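Local coordinates for protein Ifi204 (Mus musculus domesticus, PDB 5YZW) that probably senses DNA in innate immunity as an interferon-inducible PYHIN-family protein, recognising it through HIN domains built from two OB folds, at residues M92-N96 against T97-R101; I108-L111 against F112-A115; T174-D178 against G179-R183. All blocks are in the same frame, centred on the assembly; numbering follows the deposited sequence.

Contact 1 of 3, residues M92-N96 against T97-R101; sequences MVISN and TLRQR
I94 lies across the side chain of R99 at about a right angle, its CG2 touching CG of the arginine at 3.6 Å while CB faces one side of the guanidinium. The setting is the N-terminal end of helix 96-103 in the HIN domain, where the chain leaves an irregular segment and S95 takes the N-cap position. The S95 side chain accepts the amide of L98, OG to N 3.2 Å, a classical N-cap bond that satisfies one of the first-turn N-H groups lacking a helical carbonyl. OG can do so because it stands between the backbone N and the carbonyl carbon (chi1 64°), turned back over the start of the helix. Ordinary helical bonds begin at the cap itself: R99 N donates to S95 O at 2.9 Å, and Q100 N to N96 O. L98 adds an apolar touch from within the first turn, its CD2 lying 4.1 Å from I94 CG2, so one methyl of the isoleucine meets both a leucine branch and the arginine stem. Strand 11-25 packs here, with M14 against both I94 and R99 and L16 against R99; the guanidinium also comes near that of R60, a like charge. R99 runs extended from CG to NE, which carries its head back along the incoming chain to the last carbonyl before the cap. There NE donates to I94 O at 3.3 Å with an N-H...O angle of 137°, the oxygen lying 25° out of the guanidinium plane.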
# COMPACT_ATOMS: atom_id res chain seq x y z
N MET A 92 -1.75 12.20 -21.14
CA MET A 92 -1.70 12.50 -19.73
C MET A 92 -0.25 12.78 -19.38
O MET A 92 0.65 12.09 -19.86
CB MET A 92 -2.25 11.35 -18.88
CG MET A 92 -2.60 11.76 -17.46
SD MET A 92 -3.92 10.76 -16.73
CE MET A 92 -4.31 11.79 -15.34
N VAL A 93 -0.02 13.81 -18.58
CA VAL A 93 1.30 14.11 -18.06
C VAL A 93 1.23 14.14 -16.54
O VAL A 93 0.35 14.79 -15.96
CB VAL A 93 1.85 15.43 -18.63
CG1 VAL A 93 0.80 16.53 -18.50
CG2 VAL A 93 3.16 15.80 -17.93
N ILE A 94 2.14 13.42 -15.89
CA ILE A 94 2.25 13.39 -14.44
C ILE A 94 3.56 14.09 -14.09
O ILE A 94 4.65 13.57 -14.39
CB ILE A 94 2.22 11.96 -13.90
CG1 ILE A 94 1.09 11.16 -14.57
CG2 ILE A 94 2.08 11.93 -12.37
CD1 ILE A 94 -0.30 11.58 -14.12
N SER A 95 3.47 15.28 -13.49
CA SER A 95 4.66 16.04 -13.15
C SER A 95 5.61 15.19 -12.31
O SER A 95 5.19 14.34 -11.53
CB SER A 95 4.28 17.31 -12.40
OG SER A 95 3.67 17.01 -11.15
N ASN A 96 6.91 15.41 -12.52
CA ASN A 96 7.91 14.64 -11.79
C ASN A 96 7.80 14.88 -10.29
O ASN A 96 8.06 13.98 -9.49
CB ASN A 96 9.31 14.99 -12.30
CG ASN A 96 10.36 13.97 -11.88
OD1 ASN A 96 10.34 13.45 -10.77
ND2 ASN A 96 11.30 13.68 -12.79
N THR A 97 7.39 16.09 -9.89
CA THR A 97 7.17 16.36 -8.47
C THR A 97 6.03 15.52 -7.92
O THR A 97 6.12 14.98 -6.81
CB THR A 97 6.89 17.84 -8.25
OG1 THR A 97 5.79 18.24 -9.07
CG2 THR A 97 8.11 18.66 -8.64
N LEU A 98 4.94 15.38 -8.69
CA LEU A 98 3.82 14.57 -8.22
C LEU A 98 4.18 13.09 -8.21
O LEU A 98 3.76 12.34 -7.31
CB LEU A 98 2.58 14.81 -9.09
CG LEU A 98 1.36 13.96 -8.73
CD1 LEU A 98 0.94 14.16 -7.28
CD2 LEU A 98 0.20 14.29 -9.65
N ARG A 99 4.99 12.65 -9.19
CA ARG A 99 5.46 11.27 -9.21
C ARG A 99 6.24 10.94 -7.95
O ARG A 99 5.97 9.93 -7.29
CB ARG A 99 6.32 11.03 -10.45
CG ARG A 99 5.54 10.96 -11.74
CD ARG A 99 6.41 10.58 -12.93
NE ARG A 99 5.63 10.47 -14.15
CZ ARG A 99 5.07 9.35 -14.59
NH1 ARG A 99 5.20 8.22 -13.89
NH2 ARG A 99 4.37 9.34 -15.72
N GLN A 100 7.23 11.77 -7.60
CA GLN A 100 8.02 11.42 -6.43
C GLN A 100 7.22 11.58 -5.16
O GLN A 100 7.37 10.78 -4.23
CB GLN A 100 9.31 12.25 -6.38
CG GLN A 100 10.31 11.83 -5.26
CD GLN A 100 10.32 10.32 -4.93
OE1 GLN A 100 9.79 9.88 -3.91
NE2 GLN A 100 10.93 9.54 -5.81
N ARG A 101 6.33 12.58 -5.09
CA ARG A 101 5.44 12.66 -3.95
C ARG A 101 4.63 11.37 -3.81
O ARG A 101 4.42 10.87 -2.70
CB ARG A 101 4.53 13.88 -4.06
CG ARG A 101 4.09 14.43 -2.72
CD ARG A 101 3.65 15.88 -2.80
NE ARG A 101 2.24 15.96 -3.16
CZ ARG A 101 1.79 16.43 -4.32
NH1 ARG A 101 2.65 16.89 -5.23
NH2 ARG A 101 0.49 16.47 -4.57

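Contact 2 of 3, residues I108-L111 against F112-A115; sequences ISYL and FSQA
The last turn of the short helix 108-112 and the loop after it, in the HIN domain, show how a helix can run out through a series of carbonyls that are taken up one after another. F112 N donates to I108 O at 3.3 Å, a helical bond, and more weakly to S109 O. Next, Y110 O is gripped twice by a single residue: S113 OG donates to it at 2.8 Å, and S113 N does so from above the carbonyl plane. The hydroxyl reaches back because it sits between its own backbone N and carbonyl carbon, chi1 72°. Q114 N then bonds L111 O at 3.1 Å. The side chains pair four residues apart. The F112 ring lies flat over the backbone, with I108 O 3.6 Å above the centre of one face, and its CZ meets I108 CG2 at 3.5 Å. On another side of the turn, the Q114 amide stacks against the Y110 ring with the two planes 16° apart; Q114 OE1 is 3.5 Å from Y110 CZ, and the bend of the glutamine chain at chi2 (-56°) folds the amide back onto the tyrosine. I108 and L111 face inward, both packing on Y124 of strand 119-132 and M147 of strand 145-151, with V120 also against L111. The helix start is tied to the strands' connection by D142 and T144, which bond the amides of I108 and S109, while F112 meets W180 of strand 180-183.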
# COMPACT_ATOMS: atom_id res chain seq x y z
N ILE A 108 10.89 8.23 9.42
CA ILE A 108 10.43 7.67 10.69
C ILE A 108 10.07 8.77 11.67
O ILE A 108 9.03 8.69 12.35
CB ILE A 108 11.50 6.71 11.26
CG1 ILE A 108 11.61 5.47 10.37
CG2 ILE A 108 11.22 6.36 12.72
CD1 ILE A 108 12.25 4.28 11.03
N SER A 109 10.89 9.83 11.75
CA SER A 109 10.58 10.93 12.65
C SER A 109 9.24 11.56 12.32
O SER A 109 8.51 11.98 13.21
CB SER A 109 11.69 11.99 12.60
OG SER A 109 11.92 12.42 11.27
N TYR A 110 8.91 11.61 11.02
CA TYR A 110 7.63 12.18 10.62
C TYR A 110 6.46 11.29 11.04
O TYR A 110 5.37 11.79 11.33
CB TYR A 110 7.60 12.41 9.11
CG TYR A 110 6.28 12.90 8.59
CD1 TYR A 110 5.90 14.23 8.76
CD2 TYR A 110 5.41 12.05 7.95
CE1 TYR A 110 4.69 14.69 8.29
CE2 TYR A 110 4.19 12.50 7.48
CZ TYR A 110 3.83 13.82 7.65
OH TYR A 110 2.62 14.27 7.17
N LEU A 111 6.68 9.97 11.07
CA LEU A 111 5.63 9.07 11.53
C LEU A 111 5.31 9.29 13.00
O LEU A 111 4.16 9.09 13.41
CB LEU A 111 6.04 7.62 11.30
CG LEU A 111 6.07 7.16 9.85
CD1 LEU A 111 6.23 5.65 9.81
CD2 LEU A 111 4.80 7.58 9.14
N PHE A 112 6.29 9.71 13.80
CA PHE A 112 6.04 9.94 15.22
C PHE A 112 5.04 11.07 15.44
O PHE A 112 4.36 11.09 16.47
CB PHE A 112 7.35 10.26 15.94
CG PHE A 112 8.34 9.13 15.93
CD1 PHE A 112 7.92 7.82 15.73
CD2 PHE A 112 9.69 9.37 16.15
CE1 PHE A 112 8.83 6.77 15.74
CE2 PHE A 112 10.61 8.32 16.16
CZ PHE A 112 10.17 7.02 15.95
N SER A 113 4.93 12.00 14.49
CA SER A 113 3.99 13.11 14.62
C SER A 113 2.58 12.76 14.12
O SER A 113 1.66 13.56 14.32
CB SER A 113 4.51 14.33 13.85
OG SER A 113 4.42 14.14 12.45
N GLN A 114 2.39 11.60 13.50
CA GLN A 114 1.12 11.27 12.87
C GLN A 114 0.18 10.53 13.83
O GLN A 114 0.59 9.96 14.84
CB GLN A 114 1.36 10.41 11.62
CG GLN A 114 2.13 11.13 10.52
CD GLN A 114 1.46 12.43 10.09
OE1 GLN A 114 1.88 13.51 10.50
NE2 GLN A 114 0.42 12.32 9.28
N ALA A 115 -1.10 10.53 13.46
CA ALA A 115 -2.14 9.96 14.31
C ALA A 115 -2.04 8.44 14.36
O ALA A 115 -1.86 7.78 13.34
CB ALA A 115 -3.52 10.38 13.81

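Contact 3 of 3, residues T174-D178 against G179-R183; sequences TSTED and GWQLR
T174 and Q181 face each other as an antiparallel hydrogen-bonded pair where strands 171-175 and 180-183 form a beta hairpin, and this is the tight end of the contact. Their backbones exchange two nearly straight bonds, T174 N to Q181 O and Q181 N to T174 O, each 2.9 Å. On the face that carries T174 and Q181, the threonine OG1 accepts from R183 NE at 2.9 Å, in the guanidinium plane; in the Q181 conformer given here, one of two, it also donates to a lone pair of Q181 OE1. Replacing T174 by a valine would probably leave R183 NE, and OE1 in this conformer, without that partner and the arginine head freer to swing. On the other face, S175 CB lies over the six-membered ring of W180, 3.9 Å from its centroid, a CH-pi contact; S175 OG itself is bonded to R116.

Toward solvent the hairpin slackens. T176 N still reaches G179 O at 3.0 Å, but Q181 NE2, in the same conformer, bonds T176 OG1 weakly. That OG1 accepts from D178 N, forming an ST turn, while E177 points away and D178 is poorly ordered. G179, with phi at 89°, carries the chain round where a CB would collide with the preceding carbonyl. The chemistry implies two unlike faces: one hydroxyl ties R183, and in this conformer Q181, while S175 and the indole pack opposite.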
# COMPACT_ATOMS: atom_id res chain seq x y z
N THR A 174 0.99 2.40 15.09
CA THR A 174 0.52 2.31 16.45
C THR A 174 1.65 2.73 17.38
O THR A 174 2.81 2.83 16.97
CB THR A 174 0.02 0.90 16.79
OG1 THR A 174 1.14 0.04 16.96
CG2 THR A 174 -0.84 0.32 15.66
N SER A 175 1.30 2.97 18.64
CA SER A 175 2.34 3.21 19.63
C SER A 175 2.02 2.44 20.90
O SER A 175 0.86 2.10 21.18
CB SER A 175 2.52 4.70 19.93
OG SER A 175 1.43 5.23 20.66
N THR A 176 3.08 2.11 21.63
CA THR A 176 3.05 1.63 23.00
C THR A 176 3.97 2.53 23.82
O THR A 176 4.68 3.38 23.27
CB THR A 176 3.52 0.18 23.11
OG1 THR A 176 4.95 0.15 23.03
CG2 THR A 176 2.95 -0.67 21.99
N GLU A 177 3.97 2.35 25.14
CA GLU A 177 4.89 3.16 25.93
C GLU A 177 6.36 2.88 25.59
O GLU A 177 7.21 3.70 25.92
CB GLU A 177 4.62 2.96 27.43
CG GLU A 177 5.09 1.65 28.01
CD GLU A 177 4.67 1.48 29.46
OE1 GLU A 177 4.06 0.44 29.79
OE2 GLU A 177 4.94 2.39 30.27
N ASP A 178 6.65 1.77 24.92
CA ASP A 178 7.99 1.50 24.40
C ASP A 178 7.98 1.63 22.88
O ASP A 178 8.05 0.64 22.14
CB ASP A 178 8.47 0.10 24.84
CG ASP A 178 8.91 0.06 26.29
OD1 ASP A 178 8.39 0.86 27.10
OD2 ASP A 178 9.78 -0.77 26.62
N GLY A 179 7.84 2.87 22.40
CA GLY A 179 8.10 3.16 21.01
C GLY A 179 6.90 3.02 20.09
O GLY A 179 5.76 2.77 20.48
N TRP A 180 7.19 3.18 18.80
CA TRP A 180 6.18 3.14 17.77
C TRP A 180 6.34 1.87 16.94
O TRP A 180 7.44 1.32 16.84
CB TRP A 180 6.28 4.37 16.86
CG TRP A 180 5.93 5.67 17.53
CD1 TRP A 180 6.70 6.37 18.41
CD2 TRP A 180 4.72 6.42 17.36
NE1 TRP A 180 6.05 7.51 18.80
CE2 TRP A 180 4.83 7.57 18.17
CE3 TRP A 180 3.56 6.24 16.61
CZ2 TRP A 180 3.82 8.53 18.25
CZ3 TRP A 180 2.55 7.21 16.68
CH2 TRP A 180 2.69 8.33 17.50
N GLN A 181 5.24 1.42 16.35
CA GLN A 181 5.21 0.18 15.59
C GLN A 181 4.40 0.38 14.31
O GLN A 181 3.48 1.21 14.26
CB GLN A 181 4.59 -0.98 16.38
CG GLN A 181 5.22 -1.20 17.78
CD GLN A 181 4.58 -0.33 18.85
OE1 GLN A 181 3.41 0.05 18.74
NE2 GLN A 181 5.34 -0.00 19.89
N LEU A 182 4.73 -0.40 13.29
CA LEU A 182 3.91 -0.58 12.11
C LEU A 182 3.43 -2.03 12.16
O LEU A 182 4.23 -2.96 12.02
CB LEU A 182 4.70 -0.29 10.84
CG LEU A 182 5.11 1.17 10.63
CD1 LEU A 182 6.09 1.25 9.47
CD2 LEU A 182 3.87 2.01 10.34
N ARG A 183 2.14 -2.20 12.40
CA ARG A 183 1.52 -3.51 12.58
C ARG A 183 0.90 -4.00 11.28
O ARG A 183 0.11 -3.30 10.64
CB ARG A 183 0.46 -3.44 13.67
CG ARG A 183 0.98 -3.71 15.06
CD ARG A 183 0.02 -3.22 16.10
NE ARG A 183 0.73 -2.85 17.32
CZ ARG A 183 1.15 -3.72 18.23
NH1 ARG A 183 0.93 -5.02 18.07
NH2 ARG A 183 1.79 -3.29 19.31

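How the contacts relate
The three contacts come in series along the chain and illustrate how local turns punctuate a beta-rich domain. Contact 1 opens helix 96-103, in the connection that follows the first of the two beta sheets; contact 2 lies where helix 108-112 runs into the loop before strand 119-132; contact 3 is a hairpin within the second sheet. The centres of contacts 1 and 2 are about 24 Å apart and those of contacts 1 and 3 about 33 Å, without touching. Contacts 2 and 3, by contrast, have centres about 11 Å apart and meet where F112 O packs on W180 CZ2 at 3.2 Å. They probably belong to the second OB-fold module, whereas contact 1 lies in the connection, against strand 11-25 of the first.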